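Extracellular matrix-binding protein ebh (Staphylococcus aureus subsp. aureus, PDB 4KJM) probably helps the bacterium adhere to host extracellular matrix, through a long surface protein of which this fragment is a small helical part. Local coordinates at residues A81-A84 with A85-I89; S15-L18 with A19-N22; G109-R112 with V113-Q117. One frame throughout, in Å; residues are numbered along the deposited sequence.

Contact 1: residues A81-A84 with A85-I89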
loop_
_atom_site.group_PDB
_atom_site.type_symbol
_atom_site.label_atom_id
_atom_site.label_comp_id
_atom_site.label_asym_id
_atom_site.label_seq_id
_atom_site.Cartn_x
_atom_site.Cartn_y
_atom_site.Cartn_z
ATOM N N ALA A 81 10.707 -3.679 -16.019
ATOM C CA ALA A 81 10.417 -3.050 -17.314
ATOM C C ALA A 81 11.255 -1.843 -17.665
ATOM O O ALA A 81 11.712 -1.728 -18.807
ATOM C CB ALA A 81 8.940 -2.695 -17.405
ATOM N N LYS A 82 11.514 -0.988 -16.684
ATOM C CA LYS A 82 12.438 0.113 -16.836
ATOM C C LYS A 82 13.880 -0.385 -17.209
ATOM O O LYS A 82 14.472 0.140 -18.138
ATOM C CB LYS A 82 12.481 0.927 -15.554
ATOM C CG LYS A 82 11.208 1.731 -15.268
ATOM C CD LYS A 82 11.392 2.590 -14.033
ATOM C CE LYS A 82 10.162 3.432 -13.679
ATOM N NZ LYS A 82 10.456 4.471 -12.623
ATOM N N GLN A 83 14.409 -1.373 -16.476
ATOM C CA GLN A 83 15.756 -1.876 -16.701
ATOM C C GLN A 83 15.856 -2.545 -18.061
ATOM O O GLN A 83 16.832 -2.366 -18.768
ATOM C CB GLN A 83 16.189 -2.860 -15.623
ATOM C CG GLN A 83 17.611 -3.404 -15.860
ATOM C CD GLN A 83 18.692 -2.307 -15.959
ATOM O OE1 GLN A 83 19.135 -1.767 -14.935
ATOM N NE2 GLN A 83 19.104 -1.962 -17.194
ATOM N N ALA A 84 14.826 -3.281 -18.448
ATOM C CA ALA A 84 14.800 -3.853 -19.793
ATOM C C ALA A 84 14.852 -2.778 -20.880
ATOM O O ALA A 84 15.517 -2.961 -21.932
ATOM C CB ALA A 84 13.608 -4.781 -19.977
ATOM N N ALA A 85 14.104 -1.685 -20.718
ATOM C CA ALA A 85 14.109 -0.598 -21.691
ATOM C C ALA A 85 15.492 0.033 -21.761
ATOM O O ALA A 85 16.020 0.304 -22.848
ATOM C CB ALA A 85 13.044 0.460 -21.335
ATOM N N ILE A 86 16.080 0.251 -20.599
ATOM C CA ILE A 86 17.425 0.895 -20.501
ATOM C C ILE A 86 18.487 0.058 -21.205
ATOM O O ILE A 86 19.328 0.552 -21.973
ATOM C CB ILE A 86 17.821 1.079 -19.028
ATOM C CG1 ILE A 86 16.874 2.101 -18.364
ATOM C CG2 ILE A 86 19.288 1.491 -18.895
ATOM C CD1 ILE A 86 16.921 3.489 -18.927
ATOM N N THR A 87 18.448 -1.229 -20.911
ATOM C CA THR A 87 19.358 -2.168 -21.520
ATOM C C THR A 87 19.210 -2.115 -23.026
ATOM O O THR A 87 20.208 -2.041 -23.749
ATOM C CB THR A 87 19.106 -3.589 -21.005
ATOM O OG1 THR A 87 19.401 -3.607 -19.617
ATOM C CG2 THR A 87 19.990 -4.590 -21.693
ATOM N N ALA A 88 17.975 -2.160 -23.521
ATOM C CA ALA A 88 17.770 -2.035 -24.982
ATOM C C ALA A 88 18.331 -0.720 -25.560
ATOM O O ALA A 88 18.938 -0.664 -26.674
ATOM C CB ALA A 88 16.300 -2.179 -25.321
ATOM N N ILE A 89 18.088 0.365 -24.841
ATOM C CA ILE A 89 18.521 1.657 -25.304
ATOM C C ILE A 89 20.053 1.635 -25.347
ATOM O O ILE A 89 20.673 2.064 -26.320
ATOM C CB ILE A 89 18.013 2.758 -24.391
ATOM C CG1 ILE A 89 16.477 2.924 -24.570
ATOM C CG2 ILE A 89 18.721 4.075 -24.665
ATOM C CD1 ILE A 89 15.828 3.527 -23.338
#
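Q83 and T87 stand one turn apart on helix 74-90 of the GA module, an (i, i+4) pair on its outer side, and their polar ends join over the backbone. The Q83 chain leaves with CG anti to its N, then turns about the CB-CG bond (chi2 57°), which swings the amide along the helix toward T87. There NE2 donates to T87 OG1 at 2.9 Å; the bond is bent, 138° at the hydrogen, and OG1 lies 25° out of the amide plane. T87 has OG1 beside its own backbone N and CG2 anti to it, which turns the hydroxyl back toward Q83. The Q83 side chain also crosses that of I86 at about a right angle, with NE2 3.8 Å from I86 CB. Glutamine and threonine suit this exposed face, whereas A81, A85 and I89 are small or apolar where the helix packs on helices 97-108 and 113-127. K82 runs out nearly straight, and its NZ bonds to N108 O and to T9 and G5 of the second subunit. Underneath runs the regular helical bonding: I86 N to K82 O and T87 N to Q83 O are both 2.9 Å, and I86 CG1 sits 3.1 Å from K82 O.

Contact 2: residues S15-L18 with A19-N22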
loop_
_atom_site.group_PDB
_atom_site.type_symbol
_atom_site.label_atom_id
_atom_site.label_comp_id
_atom_site.label_asym_id
_atom_site.label_seq_id
_atom_site.Cartn_x
_atom_site.Cartn_y
_atom_site.Cartn_z
ATOM N N SER A 15 -10.401 -1.008 -2.055
ATOM C CA SER A 15 -10.506 -0.101 -3.171
ATOM C C SER A 15 -9.179 0.702 -3.434
ATOM O O SER A 15 -8.826 0.951 -4.604
ATOM C CB SER A 15 -11.787 0.750 -3.047
ATOM O OG SER A 15 -11.710 1.640 -1.973
ATOM N N GLY A 16 -8.459 1.111 -2.382
ATOM C CA GLY A 16 -7.220 1.817 -2.553
ATOM C C GLY A 16 -6.125 0.858 -3.121
ATOM O O GLY A 16 -5.284 1.237 -3.963
ATOM N N THR A 17 -6.192 -0.397 -2.718
ATOM C CA THR A 17 -5.280 -1.381 -3.260
ATOM C C THR A 17 -5.522 -1.576 -4.744
ATOM O O THR A 17 -4.565 -1.582 -5.549
ATOM C CB THR A 17 -5.350 -2.726 -2.487
ATOM O OG1 THR A 17 -5.035 -2.509 -1.111
ATOM C CG2 THR A 17 -4.380 -3.710 -3.088
ATOM N N LEU A 18 -6.786 -1.692 -5.124
ATOM C CA LEU A 18 -7.118 -2.023 -6.469
ATOM C C LEU A 18 -6.761 -0.848 -7.394
ATOM O O LEU A 18 -6.677 -1.021 -8.593
ATOM C CB LEU A 18 -8.594 -2.334 -6.600
ATOM C CG LEU A 18 -9.108 -3.636 -5.985
ATOM C CD1 LEU A 18 -10.622 -3.918 -6.222
ATOM C CD2 LEU A 18 -8.251 -4.778 -6.413
ATOM N N ALA A 19 -6.677 0.360 -6.850
ATOM C CA ALA A 19 -6.305 1.516 -7.649
ATOM C C ALA A 19 -4.768 1.766 -7.663
ATOM O O ALA A 19 -4.301 2.690 -8.311
ATOM C CB ALA A 19 -6.983 2.716 -7.075
ATOM N N SER A 20 -4.000 0.993 -6.925
ATOM C CA SER A 20 -2.576 1.196 -6.792
ATOM C C SER A 20 -1.837 0.538 -8.007
ATOM O O SER A 20 -2.238 -0.483 -8.572
ATOM C CB SER A 20 -2.055 0.614 -5.456
ATOM O OG SER A 20 -1.990 -0.840 -5.492
ATOM N N GLN A 21 -0.709 1.146 -8.394
ATOM C CA GLN A 21 0.107 0.623 -9.489
ATOM C C GLN A 21 0.612 -0.766 -9.119
ATOM O O GLN A 21 0.767 -1.659 -9.966
ATOM C CB GLN A 21 1.278 1.601 -9.735
ATOM C CG GLN A 21 2.256 1.241 -10.857
ATOM C CD GLN A 21 3.228 0.157 -10.456
ATOM O OE1 GLN A 21 3.716 0.120 -9.324
ATOM N NE2 GLN A 21 3.606 -0.659 -11.414
ATOM N N ASN A 22 0.868 -0.977 -7.831
ATOM C CA ASN A 22 1.399 -2.261 -7.406
ATOM C C ASN A 22 0.435 -3.399 -7.647
ATOM O O ASN A 22 0.837 -4.526 -7.938
ATOM C CB ASN A 22 1.814 -2.183 -5.918
ATOM C CG ASN A 22 2.481 -3.464 -5.442
ATOM O OD1 ASN A 22 3.522 -3.885 -5.991
ATOM N ND2 ASN A 22 1.966 -4.025 -4.332
#
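S20 meets T17 through two hydrogen bonds that end on a single carbonyl oxygen. The shorter comes from the side chain: S20 OG donates to T17 O at 2.7 Å, approaching in the carbonyl plane on a lone pair. The other comes from the backbone, S20 N to T17 O at 3.0 Å, and reaches the same oxygen from well above that plane, 63° out of it. The two donors therefore use different directions around the oxygen, which is gripped twice as the chain leaves its helix. With chi1 at 75°, S20 OG sits between its own N and carbonyl carbon, near enough to T17 for the first bond.

The remaining backbone bonds are loose. A19 N is shared between S15 O at 3.2 Å and G16 O at 3.3 Å, both weak. This is the corner between two short helices of the FIVAR domain, and S20 is the N-cap of the second, helix 21-24: its OG also accepts from F23 N, a backbone amide of that helix's first turn. Serine suits the place because one small hydroxyl can donate a hydrogen bond to a carbonyl of the preceding helix and accept one from an amide of the next.

Besides these bonds, side-chain carbons only brush carbonyl oxygens: A19 CB is 3.6 Å from S15 O and S20 CB 3.3 Å from T17 O. A19 and G16 are small residues and lie on the exposed side, where little side chain is needed. T17 is buried and L18 partly so; both pack on Y34 of helix 28-44, and T17 OG1 turns back to D13 O. Beyond the corner, Q21 NE2 bonds to D25 OD2 and G74 O, while N22 OD1 bonds to T75 OG1.

Contact 3: residues G109-R112 with V113-Q117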
loop_
_atom_site.group_PDB
_atom_site.type_symbol
_atom_site.label_atom_id
_atom_site.label_comp_id
_atom_site.label_asym_id
_atom_site.label_seq_id
_atom_site.Cartn_x
_atom_site.Cartn_y
_atom_site.Cartn_z
ATOM N N GLY A 109 11.212 7.536 -16.020
ATOM C CA GLY A 109 10.016 8.254 -15.617
ATOM C C GLY A 109 8.738 7.488 -15.804
ATOM O O GLY A 109 7.694 7.990 -15.397
ATOM N N ALA A 110 8.807 6.256 -16.349
ATOM C CA ALA A 110 7.586 5.484 -16.681
ATOM C C ALA A 110 6.835 5.232 -15.382
ATOM O O ALA A 110 7.425 4.800 -14.363
ATOM C CB ALA A 110 7.930 4.160 -17.325
ATOM N N GLN A 111 5.558 5.565 -15.379
ATOM C CA GLN A 111 4.730 5.354 -14.197
ATOM C C GLN A 111 4.003 3.998 -14.180
ATOM O O GLN A 111 3.375 3.603 -13.155
ATOM C CB GLN A 111 3.698 6.520 -14.100
ATOM C CG GLN A 111 4.304 7.897 -14.241
ATOM C CD GLN A 111 4.342 8.452 -15.684
ATOM O OE1 GLN A 111 4.378 7.698 -16.683
ATOM N NE2 GLN A 111 4.366 9.817 -15.795
ATOM N N ARG A 112 3.929 3.385 -15.360
ATOM C CA ARG A 112 3.264 2.091 -15.571
ATOM C C ARG A 112 4.142 1.209 -16.386
ATOM O O ARG A 112 4.958 1.694 -17.195
ATOM C CB ARG A 112 1.893 2.212 -16.267
ATOM C CG ARG A 112 0.758 2.911 -15.510
ATOM C CD ARG A 112 0.379 2.281 -14.178
ATOM N NE ARG A 112 -0.155 0.948 -14.441
ATOM C CZ ARG A 112 -1.384 0.660 -14.800
ATOM N NH1 ARG A 112 -2.293 1.626 -14.932
ATOM N NH2 ARG A 112 -1.686 -0.611 -15.108
ATOM N N VAL A 113 4.005 -0.106 -16.206
ATOM C CA VAL A 113 4.783 -1.078 -16.983
ATOM C C VAL A 113 4.641 -0.826 -18.536
ATOM O O VAL A 113 5.641 -0.829 -19.276
ATOM C CB VAL A 113 4.427 -2.523 -16.642
ATOM C CG1 VAL A 113 4.927 -3.519 -17.704
ATOM C CG2 VAL A 113 4.913 -2.912 -15.273
ATOM N N SER A 114 3.442 -0.534 -18.988
ATOM C CA SER A 114 3.190 -0.296 -20.427
ATOM C C SER A 114 3.981 0.874 -20.975
ATOM O O SER A 114 4.434 0.816 -22.107
ATOM C CB SER A 114 1.707 -0.062 -20.711
ATOM O OG SER A 114 1.281 1.116 -20.075
ATOM N N ASN A 115 4.172 1.917 -20.170
ATOM C CA ASN A 115 4.959 3.062 -20.600
ATOM C C ASN A 115 6.423 2.661 -20.821
ATOM O O ASN A 115 7.051 3.061 -21.832
ATOM C CB ASN A 115 4.956 4.226 -19.602
ATOM C CG ASN A 115 3.570 4.621 -19.159
ATOM O OD1 ASN A 115 3.320 4.744 -17.961
ATOM N ND2 ASN A 115 2.657 4.859 -20.126
ATOM N N ALA A 116 7.002 1.908 -19.903
ATOM C CA ALA A 116 8.373 1.463 -20.103
ATOM C C ALA A 116 8.545 0.533 -21.308
ATOM O O ALA A 116 9.562 0.562 -22.026
ATOM C CB ALA A 116 8.879 0.792 -18.811
ATOM N N GLN A 117 7.574 -0.368 -21.497
ATOM C CA GLN A 117 7.556 -1.254 -22.640
ATOM C C GLN A 117 7.439 -0.503 -23.942
ATOM O O GLN A 117 8.059 -0.911 -24.974
ATOM C CB GLN A 117 6.447 -2.303 -22.498
ATOM C CG GLN A 117 6.724 -3.241 -21.288
ATOM C CD GLN A 117 5.718 -4.375 -21.134
ATOM O OE1 GLN A 117 4.560 -4.229 -21.440
ATOM N NE2 GLN A 117 6.156 -5.464 -20.573
#
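The start of helix 113-127 in the GA module is capped where R112, at the N-cap position, meets N115 three residues on. This is one half of a capping box: the asparagine side chain reaches back and N115 OD1 accepts from R112 N at 3.0 Å, a weak bond at 128°. The reciprocal half, from an N-cap side chain to the backbone N of N115, is absent because arginine carries no acceptor. In N115, CG lies beside the backbone N (chi1 -50°), which directs the amide toward the preceding loop, with OD1 also 3.4 Å from R112 CB. Asparagine suits this place because its short side chain carries a carbonyl that can reach back to the N-cap amide.

The carbonyl of R112 begins the helical bonding, though only weakly: N115 N reaches R112 O at 3.1 Å, and A116 N reaches it at 3.4 Å and 162°.

Below this polar layer the contact turns apolar. A110 CB points toward the helix and rests 3.7 Å from N115 CB and 3.8 Å from A116 CB. The two alanines are small enough for loop and first turn to lie close, and A116 and V113 pack in turn on A81 of helix 74-90.

R112 itself leads away from the helix, its chain bent twice, and its guanidinium is turned steeply to the amide of N115. Its NH2 forms a salt bridge with D25 OD1, while D25 OD2 accepts from V113 N; the arginine chain also lies against Q21 and L24 of helix 21-24. The weak local cap is thus supplemented by an acid from elsewhere in the chain, whose negative charge is well placed to interact favourably with both the arginine and the positive end of the helix dipole.

In the fold
Along the chain contact 2 comes first, within the FIVAR domain, followed by contacts 1 and 3, both in the GA module. Contacts 1 and 3 are close neighbours, with centres about 11 Å apart: helix 74-90 packs there against the start of helix 113-127, and K82 CE comes within 3.1 Å of A110 O. Contact 2 lies farther off, its centre about 25 Å from contact 1 and about 16 Å from contact 3. It still touches contact 3 through Q21 CG, 3.5 Å from Q111 O. A corner of one helical unit thus leans on the loop of the next, consistent with a fairly fixed junction in this elongated, two-part fragment of a probable adhesin.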